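Long-range contacts in dermonecrotic toxin (Pasteurella multocida, PDB 2EBF), which acts as a potent mitogenic and bone-resorbing toxin associated with progressive atrophic rhinitis in pigs, its C-terminal region carrying a thiol-protease-like catalytic triad: residues Leu587-Asn592 with Leu697-Asp702; Lys614-Val619 with Asp693-Ile698; Thr218-Leu223 with Phe293-Glu298. All coordinates share one frame; numbering follows the deposited sequence.

Interaction 1 of 3, residues Leu587-Asn592 with Leu697-Asp702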
# COMPACT_ATOMS: atom_id res chain seq x y z
N LEU A 587 -36.22 -2.93 16.08
CA LEU A 587 -35.85 -2.72 17.49
C LEU A 587 -34.35 -2.93 17.78
O LEU A 587 -33.73 -2.05 18.39
CB LEU A 587 -36.74 -3.54 18.45
CG LEU A 587 -36.57 -3.28 19.94
CD1 LEU A 587 -36.90 -1.84 20.31
CD2 LEU A 587 -37.44 -4.23 20.72
N PRO A 588 -33.76 -4.06 17.35
CA PRO A 588 -32.31 -4.22 17.53
C PRO A 588 -31.46 -3.05 17.01
O PRO A 588 -30.51 -2.64 17.68
CB PRO A 588 -32.00 -5.50 16.74
CG PRO A 588 -33.26 -6.28 16.82
CD PRO A 588 -34.36 -5.26 16.73
N LEU A 589 -31.82 -2.51 15.85
CA LEU A 589 -31.08 -1.39 15.26
C LEU A 589 -31.09 -0.19 16.20
O LEU A 589 -30.10 0.52 16.30
CB LEU A 589 -31.64 -1.01 13.89
CG LEU A 589 -31.83 -2.14 12.87
CD1 LEU A 589 -32.43 -1.61 11.57
CD2 LEU A 589 -30.52 -2.88 12.60
N LEU A 590 -32.21 0.01 16.89
CA LEU A 590 -32.34 1.12 17.81
C LEU A 590 -31.58 0.87 19.11
O LEU A 590 -30.83 1.74 19.57
CB LEU A 590 -33.82 1.42 18.10
CG LEU A 590 -34.61 2.04 16.94
CD1 LEU A 590 -36.09 2.05 17.26
CD2 LEU A 590 -34.12 3.45 16.64
N GLU A 591 -31.75 -0.31 19.69
CA GLU A 591 -31.11 -0.63 20.96
C GLU A 591 -29.60 -0.81 20.85
O GLU A 591 -28.87 -0.58 21.81
CB GLU A 591 -31.81 -1.79 21.70
CG GLU A 591 -32.01 -3.08 20.93
CD GLU A 591 -32.91 -4.07 21.66
OE1 GLU A 591 -32.67 -5.29 21.53
OE2 GLU A 591 -33.85 -3.64 22.38
N ASN A 592 -29.12 -1.17 19.66
CA ASN A 592 -27.69 -1.31 19.42
C ASN A 592 -27.00 0.00 19.03
O ASN A 592 -25.77 0.08 18.98
CB ASN A 592 -27.41 -2.41 18.38
CG ASN A 592 -27.85 -3.79 18.86
OD1 ASN A 592 -28.09 -4.69 18.05
ND2 ASN A 592 -27.98 -3.97 20.18
N LEU A 697 -41.34 6.78 10.67
CA LEU A 697 -40.16 5.93 10.71
C LEU A 697 -39.00 6.58 11.47
O LEU A 697 -38.52 7.65 11.09
CB LEU A 697 -39.72 5.57 9.28
CG LEU A 697 -38.45 4.71 9.13
CD1 LEU A 697 -38.56 3.38 9.88
CD2 LEU A 697 -38.18 4.44 7.65
N ILE A 698 -38.56 5.93 12.54
CA ILE A 698 -37.42 6.42 13.32
C ILE A 698 -36.33 5.37 13.38
O ILE A 698 -36.52 4.27 13.93
CB ILE A 698 -37.85 6.86 14.76
CG1 ILE A 698 -38.93 7.95 14.66
CG2 ILE A 698 -36.63 7.32 15.58
CD1 ILE A 698 -39.57 8.32 15.99
N LEU A 699 -35.18 5.70 12.79
CA LEU A 699 -34.00 4.84 12.81
C LEU A 699 -32.74 5.68 12.82
O LEU A 699 -32.76 6.84 12.38
CB LEU A 699 -33.96 3.93 11.57
CG LEU A 699 -34.87 2.72 11.42
CD1 LEU A 699 -34.88 2.26 9.96
CD2 LEU A 699 -34.47 1.57 12.37
N PRO A 700 -31.61 5.10 13.28
CA PRO A 700 -30.37 5.83 13.07
C PRO A 700 -30.19 6.08 11.57
O PRO A 700 -30.57 5.23 10.77
CB PRO A 700 -29.31 4.87 13.59
CG PRO A 700 -30.06 4.02 14.61
CD PRO A 700 -31.39 3.81 13.95
N VAL A 701 -29.65 7.24 11.21
CA VAL A 701 -29.70 7.70 9.81
C VAL A 701 -29.19 6.65 8.79
O VAL A 701 -29.79 6.47 7.73
CB VAL A 701 -29.07 9.11 9.59
CG1 VAL A 701 -29.97 10.21 10.20
CG2 VAL A 701 -27.67 9.20 10.13
N ASP A 702 -28.10 5.95 9.12
CA ASP A 702 -27.56 4.93 8.21
C ASP A 702 -28.52 3.76 7.98
O ASP A 702 -28.62 3.24 6.86
CB ASP A 702 -26.21 4.41 8.70
CG ASP A 702 -25.14 5.48 8.69
OD1 ASP A 702 -25.27 6.48 7.95
OD2 ASP A 702 -24.16 5.31 9.45

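Interaction 2 of 3, residues Lys614-Val619 with Asp693-Ile698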
# COMPACT_ATOMS: atom_id res chain seq x y z
N LYS A 614 -49.12 16.65 16.92
CA LYS A 614 -48.68 17.51 15.84
C LYS A 614 -47.81 16.76 14.82
O LYS A 614 -47.98 16.94 13.61
CB LYS A 614 -48.04 18.79 16.38
CG LYS A 614 -49.10 19.73 16.96
CD LYS A 614 -48.53 20.88 17.78
CE LYS A 614 -49.67 21.77 18.26
NZ LYS A 614 -49.22 22.97 19.04
N MET A 615 -46.92 15.89 15.30
CA MET A 615 -46.13 15.01 14.42
C MET A 615 -47.01 14.11 13.57
O MET A 615 -46.71 13.88 12.39
CB MET A 615 -45.21 14.09 15.21
CG MET A 615 -43.89 14.70 15.54
SD MET A 615 -42.96 15.31 14.12
CE MET A 615 -41.60 15.88 15.12
N ASN A 616 -48.06 13.57 14.17
CA ASN A 616 -48.96 12.72 13.43
C ASN A 616 -49.78 13.48 12.40
O ASN A 616 -50.09 12.94 11.34
CB ASN A 616 -49.82 11.89 14.37
CG ASN A 616 -49.06 10.71 14.92
OD1 ASN A 616 -49.08 9.63 14.34
ND2 ASN A 616 -48.34 10.93 16.02
N SER A 617 -50.10 14.74 12.69
CA SER A 617 -50.76 15.61 11.72
C SER A 617 -49.92 15.81 10.47
O SER A 617 -50.45 16.07 9.39
CB SER A 617 -51.05 16.98 12.33
OG SER A 617 -52.09 16.91 13.28
N LEU A 618 -48.60 15.67 10.61
CA LEU A 618 -47.65 15.93 9.53
C LEU A 618 -47.48 14.74 8.59
O LEU A 618 -46.92 14.88 7.50
CB LEU A 618 -46.29 16.30 10.11
CG LEU A 618 -46.23 17.63 10.86
CD1 LEU A 618 -44.86 17.84 11.43
CD2 LEU A 618 -46.65 18.79 9.95
N VAL A 619 -47.96 13.58 9.03
CA VAL A 619 -47.78 12.34 8.29
C VAL A 619 -48.31 12.44 6.86
O VAL A 619 -49.44 12.86 6.64
CB VAL A 619 -48.43 11.16 9.04
CG1 VAL A 619 -48.53 9.94 8.15
CG2 VAL A 619 -47.62 10.85 10.30
N ASP A 693 -47.59 -1.15 9.12
CA ASP A 693 -46.40 -0.39 9.52
C ASP A 693 -46.77 0.94 10.17
O ASP A 693 -47.80 1.54 9.85
CB ASP A 693 -45.46 -0.15 8.33
CG ASP A 693 -44.02 0.04 8.76
OD1 ASP A 693 -43.73 -0.01 9.97
OD2 ASP A 693 -43.15 0.24 7.88
N THR A 694 -45.92 1.37 11.11
CA THR A 694 -45.99 2.67 11.76
C THR A 694 -45.96 3.80 10.71
O THR A 694 -45.37 3.64 9.65
CB THR A 694 -44.82 2.84 12.76
OG1 THR A 694 -45.00 4.02 13.54
CG2 THR A 694 -43.46 2.92 12.05
N THR A 695 -46.61 4.93 11.00
CA THR A 695 -46.64 6.08 10.09
C THR A 695 -45.37 6.93 10.14
O THR A 695 -45.04 7.61 9.18
CB THR A 695 -47.82 7.02 10.39
OG1 THR A 695 -47.83 7.33 11.79
CG2 THR A 695 -49.15 6.37 10.01
N ILE A 696 -44.66 6.90 11.26
CA ILE A 696 -43.45 7.70 11.42
C ILE A 696 -42.27 6.76 11.63
O ILE A 696 -42.21 6.02 12.63
CB ILE A 696 -43.54 8.70 12.61
CG1 ILE A 696 -44.75 9.63 12.46
CG2 ILE A 696 -42.24 9.51 12.76
CD1 ILE A 696 -45.14 10.33 13.76
N LEU A 697 -41.34 6.78 10.67
CA LEU A 697 -40.16 5.93 10.71
C LEU A 697 -39.00 6.58 11.47
O LEU A 697 -38.52 7.65 11.09
CB LEU A 697 -39.72 5.57 9.28
CG LEU A 697 -38.45 4.71 9.13
CD1 LEU A 697 -38.56 3.38 9.88
CD2 LEU A 697 -38.18 4.44 7.65
N ILE A 698 -38.56 5.93 12.54
CA ILE A 698 -37.42 6.42 13.32
C ILE A 698 -36.33 5.37 13.38
O ILE A 698 -36.52 4.27 13.93
CB ILE A 698 -37.85 6.86 14.76
CG1 ILE A 698 -38.93 7.95 14.66
CG2 ILE A 698 -36.63 7.32 15.58
CD1 ILE A 698 -39.57 8.32 15.99
O HOH W 1 -50.17 8.81 12.26
O HOH W 2 -46.76 7.18 14.57

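Interaction 3 of 3, residues Thr218-Leu223 with Phe293-Glu298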
# COMPACT_ATOMS: atom_id res chain seq x y z
N THR A 218 36.49 -3.99 -18.17
CA THR A 218 37.47 -4.45 -17.18
C THR A 218 37.83 -5.92 -17.36
O THR A 218 36.96 -6.79 -17.42
CB THR A 218 36.99 -4.18 -15.73
OG1 THR A 218 36.59 -2.81 -15.61
CG2 THR A 218 38.09 -4.47 -14.72
N ASN A 219 39.13 -6.19 -17.45
CA ASN A 219 39.65 -7.55 -17.49
C ASN A 219 40.01 -8.01 -16.08
O ASN A 219 41.17 -7.93 -15.67
CB ASN A 219 40.87 -7.65 -18.41
CG ASN A 219 40.52 -7.49 -19.87
OD1 ASN A 219 39.52 -8.03 -20.35
ND2 ASN A 219 41.35 -6.75 -20.59
N TYR A 220 39.00 -8.47 -15.35
CA TYR A 220 39.20 -8.95 -13.99
C TYR A 220 40.15 -10.15 -13.93
O TYR A 220 40.72 -10.46 -12.88
CB TYR A 220 37.85 -9.26 -13.33
CG TYR A 220 36.95 -8.06 -13.15
CD1 TYR A 220 35.95 -7.77 -14.06
CD2 TYR A 220 37.10 -7.20 -12.05
CE1 TYR A 220 35.12 -6.66 -13.90
CE2 TYR A 220 36.28 -6.09 -11.88
CZ TYR A 220 35.29 -5.83 -12.81
OH TYR A 220 34.47 -4.73 -12.65
N TRP A 221 40.33 -10.81 -15.08
CA TRP A 221 41.19 -11.99 -15.19
C TRP A 221 42.68 -11.65 -15.18
O TRP A 221 43.52 -12.52 -14.88
CB TRP A 221 40.82 -12.82 -16.42
CG TRP A 221 40.76 -12.04 -17.70
CD1 TRP A 221 39.72 -11.28 -18.16
CD2 TRP A 221 41.79 -11.94 -18.69
NE1 TRP A 221 40.03 -10.72 -19.37
CE2 TRP A 221 41.30 -11.10 -19.72
CE3 TRP A 221 43.09 -12.47 -18.81
CZ2 TRP A 221 42.06 -10.79 -20.85
CZ3 TRP A 221 43.84 -12.15 -19.93
CH2 TRP A 221 43.32 -11.32 -20.94
N GLU A 222 43.01 -10.40 -15.49
CA GLU A 222 44.39 -9.92 -15.49
C GLU A 222 44.88 -9.56 -14.08
O GLU A 222 46.08 -9.55 -13.82
CB GLU A 222 44.53 -8.73 -16.44
CG GLU A 222 44.34 -9.12 -17.90
CD GLU A 222 44.54 -7.98 -18.88
OE1 GLU A 222 44.32 -6.80 -18.52
OE2 GLU A 222 44.92 -8.27 -20.04
N LEU A 223 43.93 -9.29 -13.18
CA LEU A 223 44.21 -8.90 -11.80
C LEU A 223 45.11 -9.90 -11.04
O LEU A 223 44.97 -11.12 -11.21
CB LEU A 223 42.89 -8.65 -11.03
CG LEU A 223 42.19 -7.27 -11.10
CD1 LEU A 223 43.07 -6.13 -10.60
CD2 LEU A 223 41.64 -6.94 -12.49
N PHE A 293 30.51 -9.24 -7.90
CA PHE A 293 29.47 -8.21 -7.84
C PHE A 293 29.84 -7.00 -8.69
O PHE A 293 28.97 -6.40 -9.33
CB PHE A 293 29.21 -7.81 -6.38
CG PHE A 293 27.98 -6.94 -6.18
CD1 PHE A 293 28.10 -5.69 -5.59
CD2 PHE A 293 26.72 -7.38 -6.58
CE1 PHE A 293 26.97 -4.88 -5.39
CE2 PHE A 293 25.59 -6.57 -6.40
CZ PHE A 293 25.72 -5.33 -5.81
N SER A 294 31.12 -6.65 -8.70
CA SER A 294 31.63 -5.53 -9.50
C SER A 294 31.36 -5.70 -11.00
O SER A 294 31.04 -4.73 -11.69
CB SER A 294 33.13 -5.32 -9.27
OG SER A 294 33.37 -4.89 -7.95
N MET A 295 31.51 -6.93 -11.50
CA MET A 295 31.25 -7.18 -12.91
C MET A 295 29.78 -7.37 -13.23
O MET A 295 29.37 -7.06 -14.35
CB MET A 295 32.11 -8.31 -13.49
CG MET A 295 32.04 -9.67 -12.83
SD MET A 295 33.47 -10.60 -13.43
CE MET A 295 33.35 -12.11 -12.49
N LEU A 296 29.00 -7.86 -12.27
CA LEU A 296 27.54 -7.82 -12.41
C LEU A 296 27.08 -6.39 -12.67
O LEU A 296 26.28 -6.14 -13.58
CB LEU A 296 26.84 -8.33 -11.15
CG LEU A 296 26.60 -9.83 -10.94
CD1 LEU A 296 25.78 -10.00 -9.68
CD2 LEU A 296 25.89 -10.46 -12.12
N GLN A 297 27.61 -5.46 -11.88
CA GLN A 297 27.26 -4.05 -12.00
C GLN A 297 27.80 -3.44 -13.29
O GLN A 297 27.19 -2.52 -13.83
CB GLN A 297 27.74 -3.27 -10.77
CG GLN A 297 27.00 -3.64 -9.49
CD GLN A 297 27.46 -2.85 -8.28
OE1 GLN A 297 26.74 -2.00 -7.76
NE2 GLN A 297 28.69 -3.13 -7.83
N GLU A 298 28.93 -3.95 -13.78
CA GLU A 298 29.44 -3.50 -15.08
C GLU A 298 28.57 -4.00 -16.22
O GLU A 298 28.26 -3.23 -17.14
CB GLU A 298 30.91 -3.89 -15.28
CG GLU A 298 31.86 -2.95 -14.56
CD GLU A 298 33.28 -2.98 -15.09
OE1 GLU A 298 33.52 -3.46 -16.22
OE2 GLU A 298 34.17 -2.50 -14.34

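Interaction 1 of 3, residues Leu587-Asn592 with Leu697-Asp702
Leu590 and Leu699 both turn CG back beside their own backbone N (chi1 -70° and -74°), and this choice lets the isobutyl end of each approach the other segment although neither CB is aimed there. The setting is a helix set against the edge of a strand in the C3 domain: helix 583-591 flanks 697-700, an edge strand of an antiparallel sheet, just where that strand gives way to helix 701-711. The short helical and strand axes pass 8.0 Å apart at 49°, and the nearest CA atoms are those of Leu590 and Leu699.

Leu590 does the central work. Its CD2 methyl comes down on the strand backbone, 3.7 Å from Ile698 O and 3.8 Å from Pro700 CD, so one methyl spans two residues of the strand while CD1 sits a little farther from the same carbonyl. Ile698 meets the helix through that backbone oxygen; its side chain leads off to Ile606 and Lys610 of helix 596-610, and Leu590 also reaches Ile606, which joins a second helix to the same apolar layer. One residue earlier on the helix, Leu589 crosses Leu699 obliquely, with CD1 set 3.9 Å from Leu699 CD2. Leu589 is solvent-exposed, whereas its partner is buried, so this pair marks the outer border of the contact.

No hydrogen bond joins the two segments. The strand backbone pairs on its other flank instead, Leu699 with Ala679 of strand 676-681, and the helix meets it through carbon. Pro700 occupies the N-cap position of helix 701-711 and turns its ring toward helix 583-591: its CD meets the CD2 methyl of Leu590, and CG rests 3.9 Å from Leu589 O.

Interaction 2 of 3, residues Lys614-Val619 with Asp693-Ile698
Val619 points its two methyls at a pair of neighbouring residues, CG1 packing 3.7 Å from Thr695 CB and CG2 lying 3.8 Å from Ile696 CG1. The valine stands at about a right angle to Thr695 but slants across Ile696. Farther along, the CD1 methyl of Ile696 fits between two side chains of the short helix, 4.0 Å from both Met615 CB and Asn616 ND2; the Asn616 and Ile696 side chains are again roughly perpendicular.

The Asn616 amide divides its roles. ND2 is tied back to Asp612 O and Lys610 O, which holds the group so that OD1 looks toward Thr695. With chi1 at 50°, Thr695 OG1 stands between its own N and carbonyl carbon, 3.7 Å from Asn616 OD1, too far for direct bonding. Water bridges the gap: one molecule sits 2.8 Å from Thr695 OG1 and doubtfully close to Asn616 OD1, while a second also bonds Thr695 OG1 but reaches Asn616 OD1 only weakly. An apolar valine-isoleucine contact thus adjoins a hydrated polar margin.

The arrangement joins helix 613-617 and the turn after it to the lead-in of edge strand 697-700 in the C3 domain; Val619 directly precedes Cys620, whose disulfide partner Cys626 lines the phosphonate pocket.

Interaction 3 of 3, residues Thr218-Leu223 with Phe293-Glu298
Tyr220 reaches from a loop to helix 288-300 and touches three residues there, Ser294, Met295 and Glu298, all on the helix face turned toward the loop. Its CG lies beside the backbone N, which extends the ring toward the helix with the hydroxyl leading. Met295 adopts the less usual placement for a helix, CG between N and the carbonyl carbon (chi1 57°), and is extended beyond. This carries its chain back past the tyrosine, the two side chains sliding by each other in opposite directions. Met295 CB packs 3.5 Å from Tyr220 CE1, while the sulfur SD lies 4.5 Å from the ring centroid, 40° off the ring normal, and the far end of the chain runs on to Leu238 and Leu241 of helix 234-248.

The polar end is shared. Glu298, likewise extended beyond CG, comes to Tyr220 from the opposite direction, with carboxylate and ring planes 51° apart. Its OE2 receives Thr218 OG1 at 2.8 Å on the syn lone pair and, more weakly, Tyr220 OH at 2.8 Å. Two hydroxyl donors on one oxygen would be expected to favour the ionised carboxylate. Thr218 has a second task: OG1 beside its backbone N bonds the glutamate, and CG2 is left to lie over the centre of the Tyr220 ring, 3.6 Å above its plane. The threonine thus holds the ring from above while sharing its acceptor. Ser294 contributes carbon, with CB 3.7 Å from Tyr220 OH; its own hydroxyl bonds Phe290 O.

Asn234 ND2, of helix 234-248, donates to Thr218 O, and its OD1 weakly accepts Tyr220 N. The result is a surface loop fastened to a helix of the C2 domain by a Met-aromatic contact and a carboxylate shared by two hydroxyls.

Followed from the N terminus, interaction 3 comes first: it closes a span of about 70 residues within the C2 region, and is complete before the others begin. Interaction 1 then opens at helix 583-591, and interaction 2 opens inside its span at helix 613-617. Both end on the same run, with Leu697 and Ile698 common to their second segments, so the shorter loop sits within the longer; interaction 1 meets strand 697-700 and interaction 2 the residues leading into it, their centres 16 Å apart. Together they tie two C3 helices to the edge strand and its lead-in, whereas interaction 3 is 74 Å or more away, between centres, on the opposite side of the chain's centre.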